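Side-chain contacts in HcgC (Methanococcus maripaludis S2, PDB 5O4J), which catalyses the S-adenosylmethionine-dependent C-methylation of a pyridinol, probably as a step in building the FeGP cofactor of [Fe]-hydrogenase: residues Asn31-Phe36 / Gly161-Tyr166; Gln44-Gly49 / Ser124-Lys129; Ser228-Ser233 / Tyr240-Ile245. All blocks are in the same frame, centred on the assembly; numbering follows the deposited sequence. Where two conformers were deposited one is given.

Interaction 1 of 3, residues Asn31-Phe36 / Gly161-Tyr166; sequences NAIKYF and GVLKTY. With SO4 (sulfate ion), chain P.
Phe36, Ala32 and Ile33 of helix 18-37 lie over Leu163 and Gly161, so that the helix covers one face of strand 159-167 in the Rossmann-like sheet of HcgC. The two short segments run roughly antiparallel, at 146°, with their axes 9.6 Å apart. Leu163 fills the middle with its two methyls divided between neighbouring helix residues. Its CD1 meets the small Ala32 CB at 3.8 Å, while its CD2 takes Ile33 CD1 at 4.1 Å. The Ile33 and Leu163 side chains cross at about a right angle, and it is the far methyl of the isoleucine, CD1, that comes nearest.

One turn on, the Phe36 side chain extends with CG opposite the backbone N (chi1 -178°), which carries the ring down to the strand. There its CZ comes 3.6 Å from Gly161 CA, approaching obliquely. The ring can settle this low because Gly161 has no side chain to block it. Val130, Ile132 and Val257 of the flanking strands also pack against Phe36, and Lys159 makes a cation-pi contact with the ring while its NZ hydrogen-bonds Phe36 O. With an alanine in place of Phe36, the backbone of Gly161 would probably lose its cover, a gap would open between helix and sheet, and Lys159 would be left without its aromatic partner.

Lys164 points away from the helix. A bend at its last torsion (chi4 -64°) goes with a salt bridge to Asp135. A sulfate, probably from the crystallisation liquor, is bound by Lys258 and, from the second subunit, Lys164 and Lys258; this chain's Lys164 NZ hydrogen-bonds its O4 at 3.3 Å.

Interaction 2 of 3, residues Gln44-Gly49 / Ser124-Lys129; sequences QAIVFG and SKFNPK
Phe48 and Phe126 reach toward each other from opposite directions and meet at their outer ring atoms. The closest pair is Phe48 CZ and Phe126 CE2, 3.7 Å apart, with Phe126 CZ only slightly farther from the same Phe48 CZ, at 3.8 Å. Phe126 presents these atoms at the edge of the Phe48 ring, near its plane. Relative to the Phe126 ring the approach is oblique: the planes are inclined at 55° and the centroids stand 5.9 Å apart, so the pair is neither a stack nor a clean edge-to-face contact. Ile46 touches more loosely, its CD1 lying 4.4 Å from Phe126 CE1. Ile46 and Phe48 are two residues apart on strand 42-48 and therefore project from the same face, and Phe126 faces both of them.

Phe126 belongs to the connection between strands 108-111 and 130-134, and turns CG beside its own backbone N (chi1 -54°), which sends the ring toward strand 42-48. The next shell encloses the contact with hydrocarbon: Val71 lies against Ile46 and Phe48, Val109 and Leu94 against Phe48, and Leu98 of the same helix 91-99 with Pro106 against Phe126. Farther back, Gln44, near the start of the strand, is bonded at both ends of its amide: OE1 accepts from Asn105 N and NE2 donates to Ser103 O and Glu67 OE2.

At the other end the chain leaves the strand through Gly49, where a side chain would run into the carbonyl O of Phe48, so the position calls for glycine (phi 102°). Gly49 touches S-adenosylhomocysteine, and the Phe48 side chain lies close by. A central parallel strand followed at once by a glycine at the S-adenosyl ligand, flanked by a neighbour ending in the binding residue Asp72, is the hallmark of a Rossmann-type S-adenosyl site.

Interaction 3 of 3, residues Ser228-Ser233 / Tyr240-Ile245; sequences SAITVS and YELEEI
Leu242 meets Ile230 and Val232 through branched aliphatic groups alone; no ring, amide or carboxylate takes part, so there are no faces or edges to set against each other. The motif is a helix packed on an antiparallel sheet: helix 239-251 follows strand 230-234 after a short turn and folds back over that strand. Because Ile230 and Val232 alternate with Thr231, both project toward the helix, whereas Thr231 points away from it and packs on Tyr207 of the third subunit.

Leu242 extends from its helix with CG opposite the backbone N (chi1 171°), placing both methyls against the strand. Toward Val232 the approach is tip to tip, with CG2 of the valine 4.0 Å from Leu242 CD2. Ile230 and Leu242 instead slide past one another in opposite directions. Ile192 of helix 177-193 touches both Ile230 and Leu242, and Thr12 of strand 10-13 adds to the packing on Leu242, so this point joins two helices to the sheet.

One residue along, the Glu243 carboxylate ties the helix to the chain beyond strand 10-13: its OE2 accepts from Lys15 N and its OE1 from Ile16 N. Within the hydrophobic contact, Leu242 CD1 is shared by both strand residues, lying 4.0 Å from Ile230 CG2 and 4.0 Å from Val232 CG2.

How the interactions relate
Interactions 1 and 2 belong to one Rossmann-like sheet, and both lie near the bound S-adenosylhomocysteine: helix 18-37 leads directly into strand 42-48, and along the chain, interaction 2 is nested inside the loop that interaction 1 closes. Their centres are 16 Å apart and their nearest atoms about 7 Å. The ligand lies about 4 Å from the Phe48 side chain and about 7 Å from that of Leu163. Interaction 3 comes later in the chain, in the separate antiparallel sheet, with its centre 29 Å from that of interaction 1 and 41 Å from that of interaction 2. There the bound pyridinol is about 11 Å from the Val232 side chain.

Interaction 1 of 3, residues Asn31-Phe36 / Gly161-Tyr166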
loop_
_atom_site.group_PDB
_atom_site.type_symbol
_atom_site.label_atom_id
_atom_site.label_comp_id
_atom_site.label_asym_id
_atom_site.label_seq_id
_atom_site.Cartn_x
_atom_site.Cartn_y
_atom_site.Cartn_z
ATOM N N ASN A 31 10.799 16.300 -24.124
ATOM C CA ASN A 31 11.669 15.412 -24.878
ATOM C C ASN A 31 10.873 14.372 -25.664
ATOM O O ASN A 31 11.285 13.987 -26.765
ATOM C CB ASN A 31 12.673 14.751 -23.939
ATOM C CG ASN A 31 13.813 15.685 -23.578
ATOM O OD1 ASN A 31 14.130 16.611 -24.335
ATOM N ND2 ASN A 31 14.427 15.458 -22.425
ATOM N N ALA A 32 9.743 13.906 -25.127
ATOM C CA ALA A 32 8.874 13.008 -25.886
ATOM C C ALA A 32 8.377 13.676 -27.164
ATOM O O ALA A 32 8.350 13.056 -28.239
ATOM C CB ALA A 32 7.689 12.575 -25.021
ATOM N N ILE A 33 7.967 14.938 -27.066
ATOM C CA ILE A 33 7.535 15.686 -28.245
ATOM C C ILE A 33 8.697 15.859 -29.215
ATOM O O ILE A 33 8.559 15.631 -30.425
ATOM C CB ILE A 33 6.931 17.037 -27.818
ATOM C CG1 ILE A 33 5.573 16.798 -27.164
ATOM C CG2 ILE A 33 6.814 17.996 -29.009
ATOM C CD1 ILE A 33 5.049 17.974 -26.357
ATOM N N LYS A 34 9.868 16.236 -28.693
ATOM C CA LYS A 34 11.047 16.411 -29.533
ATOM C C LYS A 34 11.318 15.163 -30.361
ATOM O O LYS A 34 11.546 15.245 -31.574
ATOM C CB LYS A 34 12.261 16.737 -28.667
ATOM C CG LYS A 34 13.554 16.955 -29.443
ATOM C CD LYS A 34 14.730 17.156 -28.495
ATOM C CE LYS A 34 16.032 17.347 -29.256
ATOM N NZ LYS A 34 17.192 17.457 -28.324
ATOM N N TYR A 35 11.316 13.997 -29.705
ATOM C CA TYR A 35 11.614 12.750 -30.394
ATOM C C TYR A 35 10.575 12.455 -31.462
ATOM O O TYR A 35 10.909 11.993 -32.562
ATOM C CB TYR A 35 11.681 11.615 -29.371
ATOM C CG TYR A 35 11.813 10.254 -29.991
ATOM C CD1 TYR A 35 13.002 9.856 -30.573
ATOM C CD2 TYR A 35 10.747 9.365 -29.996
ATOM C CE1 TYR A 35 13.130 8.614 -31.149
ATOM C CE2 TYR A 35 10.867 8.111 -30.573
ATOM C CZ TYR A 35 12.062 7.742 -31.145
ATOM O OH TYR A 35 12.191 6.496 -31.718
ATOM N N PHE A 36 9.303 12.709 -31.148
ATOM C CA PHE A 36 8.240 12.490 -32.118
ATOM C C PHE A 36 8.418 13.369 -33.353
ATOM O O PHE A 36 8.155 12.928 -34.480
ATOM C CB PHE A 36 6.897 12.758 -31.451
ATOM C CG PHE A 36 5.715 12.509 -32.340
ATOM C CD1 PHE A 36 5.349 11.220 -32.681
ATOM C CD2 PHE A 36 4.961 13.563 -32.813
ATOM C CE1 PHE A 36 4.239 10.988 -33.498
ATOM C CE2 PHE A 36 3.855 13.334 -33.619
ATOM C CZ PHE A 36 3.501 12.043 -33.963
ATOM N N GLY A 161 -0.219 12.654 -33.261
ATOM C CA GLY A 161 0.371 11.953 -32.137
ATOM C C GLY A 161 -0.373 12.258 -30.854
ATOM O O GLY A 161 -0.964 13.326 -30.692
ATOM N N VAL A 162 -0.329 11.297 -29.933
ATOM C CA VAL A 162 -0.955 11.425 -28.621
ATOM C C VAL A 162 0.143 11.326 -27.574
ATOM O O VAL A 162 0.830 10.303 -27.489
ATOM C CB VAL A 162 -2.032 10.353 -28.393
ATOM C CG1 VAL A 162 -2.630 10.480 -26.997
ATOM C CG2 VAL A 162 -3.119 10.463 -29.439
ATOM N N LEU A 163 0.299 12.379 -26.770
ATOM C CA LEU A 163 1.331 12.414 -25.741
ATOM C C LEU A 163 0.815 11.729 -24.484
ATOM O O LEU A 163 -0.170 12.177 -23.887
ATOM C CB LEU A 163 1.729 13.859 -25.447
ATOM C CG LEU A 163 2.686 14.065 -24.276
ATOM C CD1 LEU A 163 4.044 13.448 -24.542
ATOM C CD2 LEU A 163 2.796 15.547 -23.980
ATOM N N LYS A 164 1.469 10.646 -24.090
ATOM C CA LYS A 164 1.065 9.863 -22.934
ATOM C C LYS A 164 2.167 9.903 -21.884
ATOM O O LYS A 164 3.356 9.906 -22.217
ATOM C CB LYS A 164 0.764 8.413 -23.329
ATOM C CG LYS A 164 -0.313 8.267 -24.414
ATOM C CD LYS A 164 -0.459 6.804 -24.842
ATOM C CE LYS A 164 -1.596 6.614 -25.849
ATOM N NZ LYS A 164 -2.951 6.935 -25.300
ATOM N N THR A 165 1.772 9.927 -20.615
ATOM C CA THR A 165 2.740 9.951 -19.528
ATOM C C THR A 165 2.212 9.107 -18.381
ATOM O O THR A 165 1.125 9.375 -17.854
ATOM C CB THR A 165 3.030 11.384 -19.062
ATOM O OG1 THR A 165 3.360 12.216 -20.185
ATOM C CG2 THR A 165 4.199 11.388 -18.099
ATOM N N TYR A 166 2.999 8.107 -17.985
ATOM C CA TYR A 166 2.637 7.192 -16.915
ATOM C C TYR A 166 3.818 7.026 -15.970
ATOM O O TYR A 166 4.955 7.405 -16.273
ATOM C CB TYR A 166 2.242 5.811 -17.444
ATOM C CG TYR A 166 1.235 5.837 -18.562
ATOM C CD1 TYR A 166 -0.071 6.241 -18.339
ATOM C CD2 TYR A 166 1.589 5.434 -19.847
ATOM C CE1 TYR A 166 -0.997 6.257 -19.373
ATOM C CE2 TYR A 166 0.670 5.444 -20.879
ATOM C CZ TYR A 166 -0.610 5.853 -20.643
ATOM O OH TYR A 166 -1.516 5.852 -21.687
HETATM S S SO4 P . -4.445 3.638 -27.165
HETATM O O1 SO4 P . -3.473 4.394 -27.980
HETATM O O2 SO4 P . -5.545 3.181 -28.036
HETATM O O3 SO4 P . -3.763 2.471 -26.561
HETATM O O4 SO4 P . -4.990 4.511 -26.101
#

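Interaction 2 of 3, residues Gln44-Gly49 / Ser124-Lys129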
loop_
_atom_site.group_PDB
_atom_site.type_symbol
_atom_site.label_atom_id
_atom_site.label_comp_id
_atom_site.label_asym_id
_atom_site.label_seq_id
_atom_site.Cartn_x
_atom_site.Cartn_y
_atom_site.Cartn_z
ATOM N N GLN A 44 5.282 28.038 -37.692
ATOM C CA GLN A 44 4.452 28.568 -36.618
ATOM C C GLN A 44 3.851 27.428 -35.815
ATOM O O GLN A 44 3.076 26.627 -36.344
ATOM C CB GLN A 44 3.353 29.456 -37.188
ATOM C CG GLN A 44 2.452 30.071 -36.135
ATOM C CD GLN A 44 1.325 30.860 -36.748
ATOM O OE1 GLN A 44 0.349 30.292 -37.229
ATOM N NE2 GLN A 44 1.467 32.179 -36.760
ATOM N N ALA A 45 4.193 27.374 -34.534
ATOM C CA ALA A 45 3.644 26.391 -33.617
ATOM C C ALA A 45 2.679 27.083 -32.671
ATOM O O ALA A 45 2.979 28.161 -32.150
ATOM C CB ALA A 45 4.749 25.697 -32.820
ATOM N N ILE A 46 1.518 26.473 -32.463
ATOM C CA ILE A 46 0.550 26.945 -31.480
ATOM C C ILE A 46 0.365 25.854 -30.437
ATOM O O ILE A 46 0.080 24.699 -30.776
ATOM C CB ILE A 46 -0.787 27.335 -32.132
ATOM C CG1 ILE A 46 -0.564 28.584 -32.989
ATOM C CG2 ILE A 46 -1.856 27.585 -31.059
ATOM C CD1 ILE A 46 -1.817 29.239 -33.530
ATOM N N VAL A 47 0.556 26.222 -29.175
ATOM C CA VAL A 47 0.440 25.318 -28.040
ATOM C C VAL A 47 -0.721 25.804 -27.184
ATOM O O VAL A 47 -0.710 26.950 -26.713
ATOM C CB VAL A 47 1.740 25.277 -27.224
ATOM C CG1 VAL A 47 1.597 24.352 -26.019
ATOM C CG2 VAL A 47 2.902 24.860 -28.110
ATOM N N PHE A 48 -1.717 24.940 -26.987
ATOM C CA PHE A 48 -2.856 25.245 -26.127
ATOM C C PHE A 48 -2.585 24.710 -24.725
ATOM O O PHE A 48 -2.300 23.519 -24.554
ATOM C CB PHE A 48 -4.147 24.636 -26.677
ATOM C CG PHE A 48 -4.621 25.256 -27.955
ATOM C CD1 PHE A 48 -5.433 26.373 -27.941
ATOM C CD2 PHE A 48 -4.264 24.706 -29.175
ATOM C CE1 PHE A 48 -5.870 26.946 -29.119
ATOM C CE2 PHE A 48 -4.704 25.273 -30.354
ATOM C CZ PHE A 48 -5.508 26.388 -30.326
ATOM N N GLY A 49 -2.678 25.591 -23.727
ATOM C CA GLY A 49 -2.522 25.205 -22.339
ATOM C C GLY A 49 -1.164 25.565 -21.774
ATOM O O GLY A 49 -0.194 24.831 -21.959
ATOM N N SER A 124 -10.343 21.750 -35.290
ATOM C CA SER A 124 -10.682 21.549 -36.695
ATOM C C SER A 124 -10.463 22.799 -37.537
ATOM O O SER A 124 -10.484 22.708 -38.772
ATOM C CB SER A 124 -12.137 21.096 -36.822
ATOM O OG SER A 124 -13.021 22.193 -36.669
ATOM N N LYS A 125 -10.270 23.960 -36.916
ATOM C CA LYS A 125 -10.045 25.185 -37.667
ATOM C C LYS A 125 -8.619 25.304 -38.185
ATOM O O LYS A 125 -8.329 26.233 -38.948
ATOM C CB LYS A 125 -10.394 26.396 -36.800
ATOM C CG LYS A 125 -11.804 26.332 -36.226
ATOM C CD LYS A 125 -12.593 27.597 -36.508
ATOM C CE LYS A 125 -14.050 27.457 -36.075
ATOM N NZ LYS A 125 -14.825 26.537 -36.960
ATOM N N PHE A 126 -7.736 24.383 -37.808
ATOM C CA PHE A 126 -6.349 24.394 -38.242
ATOM C C PHE A 126 -6.103 23.288 -39.259
ATOM O O PHE A 126 -6.872 22.328 -39.376
ATOM C CB PHE A 126 -5.412 24.237 -37.036
ATOM C CG PHE A 126 -5.661 25.252 -35.965
ATOM C CD1 PHE A 126 -5.261 26.568 -36.138
ATOM C CD2 PHE A 126 -6.322 24.904 -34.799
ATOM C CE1 PHE A 126 -5.499 27.514 -35.161
ATOM C CE2 PHE A 126 -6.568 25.847 -33.819
ATOM C CZ PHE A 126 -6.155 27.155 -34.001
ATOM N N ASN A 127 -5.002 23.432 -39.992
ATOM C CA ASN A 127 -4.577 22.452 -40.990
ATOM C C ASN A 127 -3.064 22.339 -40.906
ATOM O O ASN A 127 -2.334 22.738 -41.822
ATOM C CB ASN A 127 -5.030 22.866 -42.394
ATOM C CG ASN A 127 -4.676 21.834 -43.454
ATOM O OD1 ASN A 127 -4.611 20.636 -43.178
ATOM N ND2 ASN A 127 -4.428 22.301 -44.672
ATOM N N PRO A 128 -2.555 21.798 -39.806
ATOM C CA PRO A 128 -1.109 21.741 -39.603
ATOM C C PRO A 128 -0.493 20.519 -40.274
ATOM O O PRO A 128 -1.179 19.590 -40.700
ATOM C CB PRO A 128 -0.983 21.645 -38.076
ATOM C CG PRO A 128 -2.193 20.869 -37.670
ATOM C CD PRO A 128 -3.291 21.235 -38.659
ATOM N N LYS A 129 0.832 20.554 -40.372
ATOM C CA LYS A 129 1.578 19.362 -40.750
ATOM C C LYS A 129 1.493 18.309 -39.659
ATOM O O LYS A 129 1.320 17.120 -39.944
ATOM C CB LYS A 129 3.033 19.742 -41.013
ATOM C CG LYS A 129 3.220 20.615 -42.235
ATOM C CD LYS A 129 4.659 21.074 -42.358
ATOM C CE LYS A 129 4.841 22.001 -43.548
ATOM N NZ LYS A 129 6.138 22.724 -43.484
#

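Interaction 3 of 3, residues Ser228-Ser233 / Tyr240-Ile245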
loop_
_atom_site.group_PDB
_atom_site.type_symbol
_atom_site.label_atom_id
_atom_site.label_comp_id
_atom_site.label_asym_id
_atom_site.label_seq_id
_atom_site.Cartn_x
_atom_site.Cartn_y
_atom_site.Cartn_z
ATOM N N SER A 228 11.108 22.390 -0.218
ATOM C CA SER A 228 11.456 20.980 -0.128
ATOM C C SER A 228 10.212 20.128 -0.332
ATOM O O SER A 228 9.158 20.404 0.241
ATOM C CB SER A 228 12.061 20.658 1.244
ATOM O OG SER A 228 13.311 21.288 1.434
ATOM N N ALA A 229 10.344 19.064 -1.128
ATOM C CA ALA A 229 9.203 18.183 -1.354
ATOM C C ALA A 229 8.777 17.483 -0.068
ATOM O O ALA A 229 7.580 17.279 0.164
ATOM C CB ALA A 229 9.511 17.155 -2.443
ATOM N N ILE A 230 9.731 17.094 0.772
ATOM C CA ILE A 230 9.450 16.267 1.942
ATOM C C ILE A 230 10.262 16.746 3.131
ATOM O O ILE A 230 11.433 17.103 2.996
ATOM C CB ILE A 230 9.746 14.779 1.669
ATOM C CG1 ILE A 230 8.785 14.263 0.594
ATOM C CG2 ILE A 230 9.572 13.949 2.937
ATOM C CD1 ILE A 230 9.051 12.852 0.118
ATOM N N THR A 231 9.638 16.717 4.303
ATOM C CA THR A 231 10.303 16.956 5.577
ATOM C C THR A 231 10.109 15.733 6.465
ATOM O O THR A 231 8.997 15.207 6.571
ATOM C CB THR A 231 9.745 18.216 6.240
ATOM O OG1 THR A 231 9.969 19.331 5.372
ATOM C CG2 THR A 231 10.409 18.475 7.587
ATOM N N VAL A 232 11.196 15.258 7.070
ATOM C CA VAL A 232 11.173 14.020 7.835
ATOM C C VAL A 232 11.601 14.294 9.267
ATOM O O VAL A 232 12.529 15.077 9.510
ATOM C CB VAL A 232 12.090 12.949 7.208
ATOM C CG1 VAL A 232 11.824 11.612 7.877
ATOM C CG2 VAL A 232 11.880 12.867 5.709
ATOM N N SER A 233 10.949 13.613 10.204
ATOM C CA SER A 233 11.333 13.585 11.613
ATOM C C SER A 233 11.861 12.188 11.927
ATOM O O SER A 233 11.168 11.191 11.690
ATOM C CB SER A 233 10.140 13.938 12.503
ATOM O OG SER A 233 10.484 13.914 13.881
ATOM N N TYR A 240 20.299 10.677 3.055
ATOM C CA TYR A 240 20.677 10.038 1.792
ATOM C C TYR A 240 19.543 9.202 1.218
ATOM O O TYR A 240 19.240 9.290 0.018
ATOM C CB TYR A 240 21.929 9.189 1.989
ATOM C CG TYR A 240 23.114 10.018 2.398
ATOM C CD1 TYR A 240 23.325 11.273 1.843
ATOM C CD2 TYR A 240 24.002 9.567 3.360
ATOM C CE1 TYR A 240 24.395 12.047 2.221
ATOM C CE2 TYR A 240 25.079 10.335 3.741
ATOM C CZ TYR A 240 25.266 11.574 3.168
ATOM O OH TYR A 240 26.331 12.341 3.548
ATOM N N GLU A 241 18.917 8.365 2.045
ATOM C CA GLU A 241 17.807 7.553 1.554
ATOM C C GLU A 241 16.645 8.433 1.115
ATOM O O GLU A 241 15.924 8.093 0.166
ATOM C CB GLU A 241 17.360 6.569 2.638
ATOM C CG GLU A 241 18.409 5.526 2.990
ATOM C CD GLU A 241 19.368 5.988 4.085
ATOM O OE1 GLU A 241 19.437 7.206 4.364
ATOM O OE2 GLU A 241 20.064 5.126 4.664
ATOM N N LEU A 242 16.458 9.571 1.787
ATOM C CA LEU A 242 15.397 10.507 1.424
ATOM C C LEU A 242 15.512 10.940 -0.034
ATOM O O LEU A 242 14.534 10.882 -0.792
ATOM C CB LEU A 242 15.460 11.716 2.361
ATOM C CG LEU A 242 14.614 12.952 2.089
ATOM C CD1 LEU A 242 13.153 12.620 1.920
ATOM C CD2 LEU A 242 14.813 13.964 3.233
ATOM N N GLU A 243 16.702 11.372 -0.452
ATOM C CA GLU A 243 16.870 11.802 -1.837
ATOM C C GLU A 243 16.802 10.615 -2.801
ATOM O O GLU A 243 16.255 10.736 -3.902
ATOM C CB GLU A 243 18.197 12.542 -2.016
ATOM C CG GLU A 243 18.456 13.734 -1.061
ATOM C CD GLU A 243 17.355 14.784 -1.076
ATOM O OE1 GLU A 243 16.917 15.172 -2.178
ATOM O OE2 GLU A 243 16.961 15.246 0.015
ATOM N N GLU A 244 17.367 9.468 -2.411
ATOM C CA GLU A 244 17.343 8.305 -3.294
ATOM C C GLU A 244 15.914 7.848 -3.576
ATOM O O GLU A 244 15.586 7.501 -4.718
ATOM C CB GLU A 244 18.158 7.159 -2.693
ATOM C CG GLU A 244 19.671 7.373 -2.720
ATOM C CD GLU A 244 20.307 6.973 -4.042
ATOM O OE1 GLU A 244 21.406 7.480 -4.351
ATOM O OE2 GLU A 244 19.715 6.148 -4.771
ATOM N N ILE A 245 15.047 7.841 -2.561
ATOM C CA ILE A 245 13.672 7.400 -2.767
ATOM C C ILE A 245 12.923 8.371 -3.669
ATOM O O ILE A 245 12.169 7.958 -4.557
ATOM C CB ILE A 245 12.971 7.220 -1.409
ATOM C CG1 ILE A 245 13.538 5.984 -0.713
ATOM C CG2 ILE A 245 11.463 7.103 -1.577
ATOM C CD1 ILE A 245 13.260 5.937 0.756
#